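Local coordinates for protein putative tagatose-6-phosphate ketose/aldose isomerase (Escherichia coli, PDB 3C3J) that is of unestablished function but belongs to the SIS-domain proteins, with two such domains in one chain, at residues S64-H78 with M179-I192. Sequence-based numbering, arbitrary orientation.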
loop_
_atom_site.group_PDB
_atom_site.type_symbol
_atom_site.label_atom_id
_atom_site.label_comp_id
_atom_site.label_asym_id
_atom_site.label_seq_id
_atom_site.Cartn_x
_atom_site.Cartn_y
_atom_site.Cartn_z
ATOM N N SER A 64 2.719 -3.565 12.721
ATOM C CA SER A 64 2.545 -5.022 12.618
ATOM C C SER A 64 1.997 -5.424 11.265
ATOM O O SER A 64 2.226 -6.542 10.843
ATOM C CB SER A 64 1.660 -5.574 13.733
ATOM O OG SER A 64 2.307 -5.447 14.991
ATOM N N ALA A 65 1.279 -4.516 10.595
ATOM C CA ALA A 65 0.793 -4.784 9.236
ATOM C C ALA A 65 1.948 -4.841 8.249
ATOM O O ALA A 65 1.873 -5.541 7.231
ATOM C CB ALA A 65 -0.205 -3.714 8.792
ATOM N N PHE A 66 3.017 -4.103 8.526
ATOM C CA PHE A 66 4.108 -3.988 7.545
ATOM C C PHE A 66 4.970 -5.244 7.490
ATOM O O PHE A 66 5.681 -5.456 6.512
ATOM C CB PHE A 66 4.958 -2.730 7.813
ATOM C CG PHE A 66 4.140 -1.478 7.958
ATOM C CD1 PHE A 66 2.953 -1.299 7.245
ATOM C CD2 PHE A 66 4.560 -0.453 8.808
ATOM C CE1 PHE A 66 2.182 -0.128 7.416
ATOM C CE2 PHE A 66 3.808 0.695 8.962
ATOM C CZ PHE A 66 2.617 0.864 8.266
ATOM N N ILE A 67 4.871 -6.115 8.489
ATOM C CA ILE A 67 5.572 -7.397 8.447
ATOM C C ILE A 67 5.180 -8.165 7.178
ATOM O O ILE A 67 6.027 -8.524 6.391
ATOM C CB ILE A 67 5.325 -8.270 9.716
ATOM C CG1 ILE A 67 5.830 -7.522 10.960
ATOM C CG2 ILE A 67 5.998 -9.708 9.561
ATOM C CD1 ILE A 67 5.443 -8.153 12.258
ATOM N N GLY A 68 3.883 -8.381 6.990
ATOM C CA GLY A 68 3.375 -9.063 5.818
ATOM C C GLY A 68 3.742 -8.344 4.547
ATOM O O GLY A 68 3.999 -8.975 3.547
ATOM N N ASP A 69 3.740 -7.015 4.568
ATOM C CA ASP A 69 4.181 -6.213 3.413
ATOM C C ASP A 69 5.612 -6.539 3.004
ATOM O O ASP A 69 5.910 -6.627 1.798
ATOM C CB ASP A 69 4.035 -4.723 3.674
ATOM C CG ASP A 69 2.568 -4.270 3.765
ATOM O OD1 ASP A 69 1.663 -5.027 3.378
ATOM O OD2 ASP A 69 2.320 -3.140 4.246
ATOM N N ILE A 70 6.482 -6.747 3.990
ATOM C CA ILE A 70 7.884 -7.081 3.705
ATOM C C ILE A 70 8.034 -8.545 3.243
ATOM O O ILE A 70 8.739 -8.803 2.251
ATOM C CB ILE A 70 8.786 -6.791 4.896
ATOM C CG1 ILE A 70 8.723 -5.295 5.252
ATOM C CG2 ILE A 70 10.247 -7.180 4.607
ATOM C CD1 ILE A 70 9.291 -4.948 6.606
ATOM N N ILE A 71 7.376 -9.492 3.911
ATOM C CA ILE A 71 7.713 -10.905 3.743
ATOM C C ILE A 71 6.709 -11.787 3.001
ATOM O O ILE A 71 7.099 -12.878 2.594
ATOM C CB ILE A 71 8.084 -11.593 5.093
ATOM C CG1 ILE A 71 6.865 -11.788 6.013
ATOM C CG2 ILE A 71 9.218 -10.841 5.827
ATOM C CD1 ILE A 71 7.221 -12.543 7.324
ATOM N N ALA A 72 5.427 -11.382 2.868
ATOM C CA ALA A 72 4.413 -12.259 2.258
ATOM C C ALA A 72 4.755 -12.663 0.804
ATOM O O ALA A 72 4.683 -13.848 0.447
ATOM C CB ALA A 72 3.020 -11.634 2.358
ATOM N N PRO A 73 5.172 -11.698 -0.032
ATOM C CA PRO A 73 5.502 -12.094 -1.405
ATOM C C PRO A 73 6.675 -13.050 -1.483
ATOM O O PRO A 73 6.592 -14.041 -2.189
ATOM C CB PRO A 73 5.840 -10.766 -2.085
ATOM C CG PRO A 73 5.150 -9.721 -1.223
ATOM C CD PRO A 73 5.305 -10.240 0.151
ATOM N N TRP A 74 7.760 -12.753 -0.783
ATOM C CA TRP A 74 8.881 -13.692 -0.705
ATOM C C TRP A 74 8.455 -15.068 -0.201
ATOM O O TRP A 74 8.806 -16.100 -0.803
ATOM C CB TRP A 74 10.018 -13.139 0.153
ATOM C CG TRP A 74 11.189 -14.050 0.144
ATOM C CD1 TRP A 74 12.126 -14.154 -0.842
ATOM C CD2 TRP A 74 11.525 -15.043 1.132
ATOM N NE1 TRP A 74 13.042 -15.144 -0.521
ATOM C CE2 TRP A 74 12.696 -15.702 0.680
ATOM C CE3 TRP A 74 10.945 -15.444 2.347
ATOM C CZ2 TRP A 74 13.315 -16.725 1.405
ATOM C CZ3 TRP A 74 11.574 -16.457 3.085
ATOM C CH2 TRP A 74 12.743 -17.082 2.611
ATOM N N LEU A 75 7.665 -15.102 0.869
ATOM C CA LEU A 75 7.175 -16.385 1.381
ATOM C C LEU A 75 6.337 -17.148 0.329
ATOM O O LEU A 75 6.459 -18.372 0.180
ATOM C CB LEU A 75 6.372 -16.192 2.668
ATOM C CG LEU A 75 7.172 -16.025 3.959
ATOM C CD1 LEU A 75 6.236 -15.707 5.125
ATOM C CD2 LEU A 75 8.040 -17.261 4.235
ATOM N N ALA A 76 5.484 -16.418 -0.389
ATOM C CA ALA A 76 4.674 -17.007 -1.445
ATOM C C ALA A 76 5.575 -17.685 -2.491
ATOM O O ALA A 76 5.357 -18.853 -2.844
ATOM C CB ALA A 76 3.799 -15.916 -2.106
ATOM N N SER A 77 6.578 -16.957 -2.974
ATOM C CA SER A 77 7.423 -17.453 -4.052
ATOM C C SER A 77 8.376 -18.514 -3.555
ATOM O O SER A 77 8.609 -19.498 -4.259
ATOM C CB SER A 77 8.234 -16.348 -4.719
ATOM O OG SER A 77 8.997 -15.627 -3.776
ATOM N N HIS A 78 8.926 -18.314 -2.363
ATOM C CA HIS A 78 9.867 -19.280 -1.782
ATOM C C HIS A 78 9.221 -20.642 -1.524
ATOM O O HIS A 78 9.841 -21.665 -1.778
ATOM C CB HIS A 78 10.461 -18.753 -0.485
ATOM C CG HIS A 78 11.597 -19.584 0.027
ATOM N ND1 HIS A 78 11.461 -20.473 1.071
ATOM C CD2 HIS A 78 12.884 -19.673 -0.382
ATOM C CE1 HIS A 78 12.624 -21.062 1.292
ATOM N NE2 HIS A 78 13.504 -20.593 0.426
HETATM N N MSE A 179 9.085 -10.594 15.700
HETATM C CA MSE A 179 7.945 -11.263 15.084
HETATM C C MSE A 179 8.224 -11.596 13.625
HETATM O O MSE A 179 7.896 -12.692 13.185
HETATM C CB MSE A 179 6.667 -10.418 15.220
HETATM C CG MSE A 179 6.130 -10.417 16.648
HETATM SE SE MSE A 179 4.385 -9.524 16.856
HETATM C CE MSE A 179 4.810 -7.837 16.063
HETATM N N MSE A 180 8.851 -10.665 12.901
HETATM C CA MSE A 180 9.172 -10.872 11.509
HETATM C C MSE A 180 10.158 -12.027 11.292
HETATM O O MSE A 180 9.946 -12.884 10.437
HETATM C CB MSE A 180 9.724 -9.595 10.876
HETATM C CG MSE A 180 9.968 -9.756 9.391
HETATM SE SE MSE A 180 9.971 -8.038 8.470
HETATM C CE MSE A 180 11.416 -7.108 9.487
ATOM N N ALA A 181 11.241 -12.025 12.060
ATOM C CA ALA A 181 12.250 -13.094 12.010
ATOM C C ALA A 181 11.637 -14.433 12.384
ATOM O O ALA A 181 11.941 -15.453 11.763
ATOM C CB ALA A 181 13.410 -12.774 12.947
ATOM N N SER A 182 10.759 -14.424 13.387
ATOM C CA SER A 182 10.077 -15.659 13.806
ATOM C C SER A 182 9.193 -16.236 12.687
ATOM O O SER A 182 9.249 -17.437 12.406
ATOM C CB SER A 182 9.268 -15.444 15.083
ATOM O OG SER A 182 10.105 -14.895 16.096
ATOM N N CYS A 183 8.390 -15.384 12.059
ATOM C CA CYS A 183 7.525 -15.813 10.964
ATOM C C CYS A 183 8.328 -16.415 9.806
ATOM O O CYS A 183 7.998 -17.485 9.330
ATOM C CB CYS A 183 6.644 -14.672 10.455
ATOM S SG CYS A 183 5.319 -15.258 9.350
ATOM N N LEU A 184 9.412 -15.752 9.411
ATOM C CA LEU A 184 10.296 -16.277 8.381
ATOM C C LEU A 184 10.840 -17.659 8.790
ATOM O O LEU A 184 10.827 -18.597 7.983
ATOM C CB LEU A 184 11.436 -15.291 8.128
ATOM C CG LEU A 184 11.130 -13.994 7.386
ATOM C CD1 LEU A 184 12.354 -13.043 7.500
ATOM C CD2 LEU A 184 10.772 -14.222 5.890
ATOM N N ALA A 185 11.248 -17.800 10.055
ATOM C CA ALA A 185 11.841 -19.043 10.553
ATOM C C ALA A 185 10.836 -20.160 10.614
ATOM O O ALA A 185 11.191 -21.307 10.400
ATOM C CB ALA A 185 12.485 -18.851 11.913
ATOM N N VAL A 186 9.579 -19.830 10.901
ATOM C CA VAL A 186 8.532 -20.841 10.967
ATOM C C VAL A 186 8.312 -21.441 9.592
ATOM O O VAL A 186 8.261 -22.663 9.460
ATOM C CB VAL A 186 7.190 -20.273 11.516
ATOM C CG1 VAL A 186 6.012 -21.247 11.199
ATOM C CG2 VAL A 186 7.306 -20.003 13.066
ATOM N N PHE A 187 8.227 -20.598 8.556
ATOM C CA PHE A 187 7.818 -21.078 7.218
ATOM C C PHE A 187 8.943 -21.373 6.247
ATOM O O PHE A 187 8.718 -22.101 5.276
ATOM C CB PHE A 187 6.775 -20.119 6.613
ATOM C CG PHE A 187 5.502 -20.112 7.382
ATOM C CD1 PHE A 187 4.595 -21.152 7.238
ATOM C CD2 PHE A 187 5.242 -19.122 8.323
ATOM C CE1 PHE A 187 3.405 -21.164 7.974
ATOM C CE2 PHE A 187 4.080 -19.139 9.065
ATOM C CZ PHE A 187 3.161 -20.188 8.902
ATOM N N ALA A 188 10.138 -20.834 6.503
ATOM C CA ALA A 188 11.301 -21.077 5.647
ATOM C C ALA A 188 12.537 -21.481 6.476
ATOM O O ALA A 188 13.592 -20.878 6.364
ATOM C CB ALA A 188 11.579 -19.859 4.795
ATOM N N PRO A 189 12.406 -22.529 7.297
ATOM C CA PRO A 189 13.510 -22.867 8.213
ATOM C C PRO A 189 14.773 -23.376 7.529
ATOM O O PRO A 189 15.853 -23.376 8.124
ATOM C CB PRO A 189 12.914 -23.949 9.109
ATOM C CG PRO A 189 11.871 -24.589 8.274
ATOM C CD PRO A 189 11.264 -23.451 7.461
ATOM N N GLU A 190 14.638 -23.797 6.280
ATOM C CA GLU A 190 15.795 -24.252 5.517
ATOM C C GLU A 190 16.683 -23.081 5.079
ATOM O O GLU A 190 17.817 -23.301 4.637
ATOM C CB GLU A 190 15.338 -25.102 4.328
ATOM C CG GLU A 190 14.588 -24.366 3.218
ATOM C CD GLU A 190 13.136 -23.943 3.577
ATOM O OE1 GLU A 190 12.565 -24.343 4.606
ATOM O OE2 GLU A 190 12.539 -23.205 2.793
ATOM N N THR A 191 16.160 -21.855 5.201
ATOM C CA THR A 191 16.820 -20.623 4.776
ATOM C C THR A 191 17.044 -19.699 5.961
ATOM O O THR A 191 18.128 -19.131 6.125
ATOM C CB THR A 191 15.942 -19.864 3.732
ATOM O OG1 THR A 191 15.684 -20.719 2.628
ATOM C CG2 THR A 191 16.596 -18.569 3.209
ATOM N N ILE A 192 16.001 -19.531 6.778
ATOM C CA ILE A 192 16.044 -18.612 7.894
ATOM C C ILE A 192 15.924 -19.442 9.149
ATOM O O ILE A 192 14.882 -19.995 9.429
ATOM C CB ILE A 192 14.889 -17.564 7.828
ATOM C CG1 ILE A 192 14.885 -16.840 6.463
ATOM C CG2 ILE A 192 14.974 -16.630 9.038
ATOM C CD1 ILE A 192 16.083 -15.954 6.198
#
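Ile67 lies over Met180, their CA atoms 5.9 Å apart, where helices 64-78 and 179-187 run in the same general direction, their axes inclined at 39° and 10.3 Å apart at closest approach. Ile67 forks over the second helix: CG2 rests on the backbone at Met180, 3.9 Å from its CA, while CD1 reaches the bent end of Met179; both methionines are selenomethionines. Met180 leaves with CG anti to the backbone N (chi1 -176°), which lays its selenium against both Ile70 and Ile71, 3.7 Å from Ile70 CD1. One turn on, Ile71 divides its branches, CD1 lying against CB of Cys183 at 3.8 Å and CG2 against CD2 of Leu184. Leu184 CD2 also meets the six-membered ring of Trp74, 3.7 Å from CZ3, and Ala188 CB adjoins the ring at CH2, just where the second helix ends. Leu75 CD2 crosses to CB of Phe187, whose ring turns away to meet Phe83 edge-to-face. The contact is mostly buried and apolar, with His78 and Thr191 at its more exposed end, and Phe110 of strand 105-111 touches Ile67, Met179 and Cys183 beneath it. Two helices packed side by side over a parallel sheet in this way belong to the alpha-beta-alpha sandwich of the SIS domain.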